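Local coordinates for protein ribose 5-phosphate isomerase (Giardia lamblia, PDB 3S5P) that probably interconverts ribose 5-phosphate and ribulose 5-phosphate in the pentose phosphate pathway, as a type B (RpiB) isomerase, at residues Ile102-Cys107 with Ala124-Gly129; Asp112-Arg117 with Leu141-Ser146. One frame throughout, in Å; residues are numbered along the deposited sequence.

Contact 1: Ile102-Cys107 with Ala124-Gly129; sequences IRCALC and ALALGG
Cys104 and Ala124 sit abreast on two parallel strands, and their CB atoms, 3.8 Å apart, belong to a row of apolar groups that Ile102 CG2 joins against Ala124 CB on one face of the sheet. The side chain of Cys104 shows how such a row is filled. Its CB rests against the Ala124 methyl; one bond further out, SG stands anti to the backbone N (chi1 -180°), which carries it forward along the strand to lie 3.7 Å from Ala126 CB while still near Ala124 CB. The sulfur thus bridges two successive alanines of the neighbouring strand, with Ser93 and Ala96 of helix 90-97 packed against the same side chain. Further on, Leu106 lays CD1 over the Ala126 carbonyl, 3.4 Å from its O.

On the other face Leu125 reaches across with CD1, which touches Cys107 SG at 3.5 Å and also lies against Ala105 O. Ile140 of helix 134-146 packs on both Leu125 and Cys107.

The backbones are laced by the alternating bonds of parallel pairing: Ala124 N to Arg103 O, then Ala105 N to Ala124 O (3.0 Å), then Ala126 N to Ala105 O (2.9 Å, nearly straight at 171°). A CA-H...O contact from Cys104 CA to Ala124 O supplements them. The strand segments cross at -28°, a parallel pair's twist.

Strand 104-106 is outermost in its chain's sheet, and its Leu106 packs on Leu106 of the second subunit. With helix 110-118 between them, the strands form the beta-alpha-beta crossover of a Rossmann-like parallel alpha/beta fold, the architecture of the RpiB family.

Contact 2: Asp112-Arg117 with Leu141-Ser146; sequences DAEMAR and LSRFLS
The Phe144 ring carries the aliphatic part of Arg117 on one face: CD stands over the centre, 4.0 Å from the ring centroid and nearly along the normal, a CH-pi contact, with CG over the same face. Arg117 was modelled in two conformers, and this account holds for one. At the ring edge, near its plane, comes the methyl of Ala116, 4.4 Å from Phe144 CE1. Bends about CB-CG and CG-CD swing the Arg117 guanidinium off the ring, to 59° from its plane. Phe144 O lies near that group's edge without a hydrogen bond, against Arg117 CG (3.3 Å); NE bonds weakly to Thr147 O, and NH1 is hydrogen-bonded to Ala122 O and Asn121 OD1.

On the partly exposed side Glu114 and Arg143 run side by side in the same direction, with Glu114 CB 3.9 Å from Arg143 CG. A weak, bent hydrogen bond joins their ends within a salt bridge, Arg143 NH1 to Glu114 OE2 at 3.4 Å, the carboxylate and guanidinium planes 56° apart.

Between these pairs the small Ala113 is consistent with the close approach: its CB is 3.8 Å from Phe144 N, and the axes of segments 112-117 and 141-146 approach to 7.9 Å, 22° from parallel. Phe144 and Leu145 extend from helix 134-146 to Cys81 of strand 81-86, whereas Met115 and Ala116 of helix 110-118 pack on Thr88 and Ile90 of the second subunit.

Overall arrangement
The two contacts illustrate how a layered alpha/beta fold divides its chemistry. Contact 1 is buried within the sheet, held by backbone hydrogen bonds and small apolar groups; contact 2 joins two helices in the layer over that sheet and is only partly buried, and apolar packing around Phe144 is joined by arginine chains and a weak salt bridge on the more exposed side. Their centres are about 10 Å apart and they touch directly: Ala105 CB meets Ala116 CB at 3.3 Å, and Phe144 CZ approaches Ala124 O. Helix 110-118, which supplies 112-117, connects the two strands of contact 1. Both contacts also reach the second subunit, tying the sheet edge and its helix to the dimer.

Contact 1: Ile102-Cys107 with Ala124-Gly129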
loop_
_atom_site.group_PDB
_atom_site.type_symbol
_atom_site.label_atom_id
_atom_site.label_comp_id
_atom_site.label_asym_id
_atom_site.label_seq_id
_atom_site.Cartn_x
_atom_site.Cartn_y
_atom_site.Cartn_z
ATOM N N ILE A 102 3.254 -13.275 -0.106
ATOM C CA ILE A 102 3.390 -12.075 -0.922
ATOM C C ILE A 102 3.248 -10.830 -0.049
ATOM O O ILE A 102 2.316 -10.690 0.744
ATOM C CB ILE A 102 2.334 -12.011 -2.056
ATOM C CG1 ILE A 102 2.532 -13.148 -3.063
ATOM C CG2 ILE A 102 2.421 -10.685 -2.822
ATOM C CD1 ILE A 102 3.662 -12.911 -4.063
ATOM N N ARG A 103 4.197 -9.921 -0.218
ATOM C CA ARG A 103 4.171 -8.648 0.452
ATOM C C ARG A 103 4.276 -7.559 -0.617
ATOM O O ARG A 103 5.360 -7.322 -1.191
ATOM C CB ARG A 103 5.321 -8.575 1.448
ATOM C CG ARG A 103 5.112 -9.534 2.607
ATOM C CD ARG A 103 6.405 -9.857 3.384
ATOM N NE ARG A 103 7.413 -10.582 2.600
ATOM C CZ ARG A 103 7.398 -11.891 2.390
ATOM N NH1 ARG A 103 6.372 -12.631 2.828
ATOM N NH2 ARG A 103 8.381 -12.457 1.691
ATOM N N CYS A 104 3.152 -6.896 -0.862
ATOM C CA CYS A 104 3.051 -5.969 -1.956
ATOM C C CYS A 104 2.993 -4.536 -1.451
ATOM O O CYS A 104 2.166 -4.165 -0.596
ATOM C CB CYS A 104 1.866 -6.319 -2.857
ATOM S SG CYS A 104 1.627 -5.242 -4.275
ATOM N N ALA A 105 3.910 -3.749 -1.992
ATOM C CA ALA A 105 4.127 -2.382 -1.590
ATOM C C ALA A 105 3.628 -1.490 -2.723
ATOM O O ALA A 105 4.140 -1.571 -3.830
ATOM C CB ALA A 105 5.608 -2.170 -1.366
ATOM N N LEU A 106 2.614 -0.674 -2.451
ATOM C CA LEU A 106 2.205 0.374 -3.382
ATOM C C LEU A 106 3.002 1.638 -3.031
ATOM O O LEU A 106 2.806 2.249 -1.979
ATOM C CB LEU A 106 0.707 0.635 -3.242
ATOM C CG LEU A 106 0.146 1.826 -4.027
ATOM C CD1 LEU A 106 0.478 1.692 -5.514
ATOM C CD2 LEU A 106 -1.334 1.985 -3.766
ATOM N N CYS A 107 3.893 2.038 -3.921
ATOM C CA CYS A 107 4.879 3.077 -3.631
ATOM C C CYS A 107 4.655 4.293 -4.503
ATOM O O CYS A 107 4.364 4.136 -5.681
ATOM C CB CYS A 107 6.255 2.532 -3.992
ATOM S SG CYS A 107 6.795 1.213 -2.877
ATOM N N ALA A 124 6.755 -7.729 -3.967
ATOM C CA ALA A 124 5.926 -7.273 -5.080
ATOM C C ALA A 124 5.856 -5.771 -4.997
ATOM O O ALA A 124 5.715 -5.216 -3.906
ATOM C CB ALA A 124 4.531 -7.875 -5.011
ATOM N N LEU A 125 5.992 -5.103 -6.135
ATOM C CA LEU A 125 5.838 -3.666 -6.180
ATOM C C LEU A 125 4.590 -3.381 -7.012
ATOM O O LEU A 125 4.468 -3.890 -8.134
ATOM C CB LEU A 125 7.066 -3.039 -6.853
ATOM C CG LEU A 125 7.005 -1.528 -7.155
ATOM C CD1 LEU A 125 6.909 -0.710 -5.855
ATOM C CD2 LEU A 125 8.210 -1.064 -7.975
ATOM N N ALA A 126 3.668 -2.585 -6.479
ATOM C CA ALA A 126 2.526 -2.122 -7.266
ATOM C C ALA A 126 2.742 -0.694 -7.697
ATOM O O ALA A 126 3.117 0.146 -6.882
ATOM C CB ALA A 126 1.240 -2.239 -6.483
ATOM N N LEU A 127 2.508 -0.417 -8.977
ATOM C CA LEU A 127 2.566 0.940 -9.483
ATOM C C LEU A 127 1.253 1.344 -10.179
ATOM O O LEU A 127 0.632 0.543 -10.853
ATOM C CB LEU A 127 3.733 1.092 -10.447
ATOM C CG LEU A 127 5.145 0.906 -9.890
ATOM C CD1 LEU A 127 6.092 0.700 -11.023
ATOM C CD2 LEU A 127 5.571 2.120 -9.019
ATOM N N GLY A 128 0.836 2.587 -10.011
ATOM C CA GLY A 128 -0.388 3.074 -10.632
ATOM C C GLY A 128 -0.037 3.835 -11.895
ATOM O O GLY A 128 0.430 4.969 -11.807
ATOM N N GLY A 129 -0.258 3.221 -13.063
ATOM C CA GLY A 129 -0.018 3.878 -14.371
ATOM C C GLY A 129 -0.832 5.161 -14.553
ATOM O O GLY A 129 -0.415 6.083 -15.258
#

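Contact 2: Asp112-Arg117 with Leu141-Ser146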
loop_
_atom_site.group_PDB
_atom_site.type_symbol
_atom_site.label_atom_id
_atom_site.label_comp_id
_atom_site.label_asym_id
_atom_site.label_seq_id
_atom_site.Cartn_x
_atom_site.Cartn_y
_atom_site.Cartn_z
ATOM N N ASP A 112 9.447 5.400 -0.101
ATOM C CA ASP A 112 8.489 4.289 -0.025
ATOM C C ASP A 112 9.156 2.968 -0.478
ATOM O O ASP A 112 9.125 1.965 0.237
ATOM C CB ASP A 112 7.314 4.557 -0.985
ATOM C CG ASP A 112 6.230 5.424 -0.382
ATOM O OD1 ASP A 112 6.288 5.732 0.851
ATOM O OD2 ASP A 112 5.296 5.794 -1.152
ATOM N N ALA A 113 9.750 2.983 -1.672
ATOM C CA ALA A 113 10.407 1.782 -2.231
ATOM C C ALA A 113 11.536 1.257 -1.351
ATOM O O ALA A 113 11.640 0.046 -1.110
ATOM C CB ALA A 113 10.917 2.042 -3.655
ATOM N N GLU A 114 12.372 2.178 -0.887
ATOM C CA GLU A 114 13.445 1.878 0.038
ATOM C C GLU A 114 12.892 1.279 1.342
ATOM O O GLU A 114 13.389 0.276 1.807
ATOM C CB GLU A 114 14.212 3.162 0.343
ATOM C CG GLU A 114 15.562 2.967 0.966
ATOM C CD GLU A 114 16.139 4.296 1.481
ATOM O OE1 GLU A 114 16.743 4.304 2.559
ATOM O OE2 GLU A 114 15.976 5.352 0.809
ATOM N N MET A 115 11.859 1.877 1.918
ATOM C CA MET A 115 11.325 1.321 3.169
ATOM C C MET A 115 10.601 -0.010 2.934
ATOM O O MET A 115 10.733 -0.930 3.731
ATOM C CB MET A 115 10.445 2.345 3.900
ATOM C CG MET A 115 11.202 3.612 4.320
ATOM S SD MET A 115 12.693 3.317 5.339
ATOM C CE MET A 115 13.980 3.443 4.131
ATOM N N ALA A 116 9.890 -0.137 1.812
ATOM C CA ALA A 116 9.217 -1.415 1.464
ATOM C C ALA A 116 10.154 -2.613 1.484
ATOM O O ALA A 116 9.762 -3.702 1.849
ATOM C CB ALA A 116 8.509 -1.338 0.083
ATOM N N ARG A 117 11.381 -2.415 1.048
ATOM C CA ARG A 117 12.366 -3.482 1.068
ATOM C C ARG A 117 13.036 -3.568 2.439
ATOM O O ARG A 117 12.978 -4.617 3.088
ATOM C CB ARG A 117 13.384 -3.310 -0.066
ATOM C CG ARG A 117 12.778 -3.501 -1.502
ATOM C CD ARG A 117 12.448 -4.980 -1.836
ATOM N NE ARG A 117 13.559 -5.896 -1.564
ATOM C CZ ARG A 117 13.477 -7.012 -0.828
ATOM N NH1 ARG A 117 12.322 -7.407 -0.286
ATOM N NH2 ARG A 117 14.563 -7.760 -0.660
ATOM N N LEU A 141 11.057 1.850 -9.045
ATOM C CA LEU A 141 11.478 0.532 -9.420
ATOM C C LEU A 141 12.974 0.348 -9.142
ATOM O O LEU A 141 13.397 -0.651 -8.562
ATOM C CB LEU A 141 11.220 0.301 -10.923
ATOM C CG LEU A 141 11.801 -1.026 -11.439
ATOM C CD1 LEU A 141 11.127 -2.243 -10.758
ATOM C CD2 LEU A 141 11.765 -1.160 -12.960
ATOM N N SER A 142 13.792 1.276 -9.639
ATOM C CA SER A 142 15.242 1.134 -9.470
ATOM C C SER A 142 15.645 1.076 -7.979
ATOM O O SER A 142 16.530 0.306 -7.589
ATOM C CB SER A 142 15.975 2.244 -10.234
ATOM O OG SER A 142 17.074 2.720 -9.496
ATOM N N ARG A 143 14.997 1.871 -7.135
ATOM C CA ARG A 143 15.279 1.828 -5.689
ATOM C C ARG A 143 14.727 0.544 -5.048
ATOM O O ARG A 143 15.382 -0.071 -4.206
ATOM C CB ARG A 143 14.746 3.071 -4.992
ATOM C CG ARG A 143 14.959 3.101 -3.492
ATOM C CD ARG A 143 16.418 3.252 -3.120
ATOM N NE ARG A 143 16.977 4.311 -3.932
ATOM C CZ ARG A 143 16.958 5.599 -3.609
ATOM N NH1 ARG A 143 16.428 6.020 -2.446
ATOM N NH2 ARG A 143 17.501 6.466 -4.448
ATOM N N PHE A 144 13.553 0.108 -5.494
ATOM C CA PHE A 144 12.981 -1.177 -5.050
ATOM C C PHE A 144 13.949 -2.353 -5.364
ATOM O O PHE A 144 14.153 -3.252 -4.537
ATOM C CB PHE A 144 11.599 -1.382 -5.711
ATOM C CG PHE A 144 10.828 -2.586 -5.213
ATOM C CD1 PHE A 144 9.971 -2.486 -4.116
ATOM C CD2 PHE A 144 10.898 -3.810 -5.884
ATOM C CE1 PHE A 144 9.216 -3.575 -3.673
ATOM C CE2 PHE A 144 10.129 -4.927 -5.428
ATOM C CZ PHE A 144 9.297 -4.791 -4.311
ATOM N N LEU A 145 14.570 -2.339 -6.545
ATOM C CA LEU A 145 15.359 -3.506 -6.980
ATOM C C LEU A 145 16.738 -3.546 -6.335
ATOM O O LEU A 145 17.348 -4.617 -6.217
ATOM C CB LEU A 145 15.462 -3.554 -8.510
ATOM C CG LEU A 145 14.196 -3.788 -9.354
ATOM C CD1 LEU A 145 14.590 -3.875 -10.855
ATOM C CD2 LEU A 145 13.361 -5.025 -8.939
ATOM N N SER A 146 17.232 -2.385 -5.903
ATOM C CA SER A 146 18.596 -2.326 -5.368
ATOM C C SER A 146 18.666 -2.242 -3.847
ATOM O O SER A 146 19.753 -2.189 -3.295
ATOM C CB SER A 146 19.373 -1.164 -5.984
ATOM O OG SER A 146 18.828 0.086 -5.592
#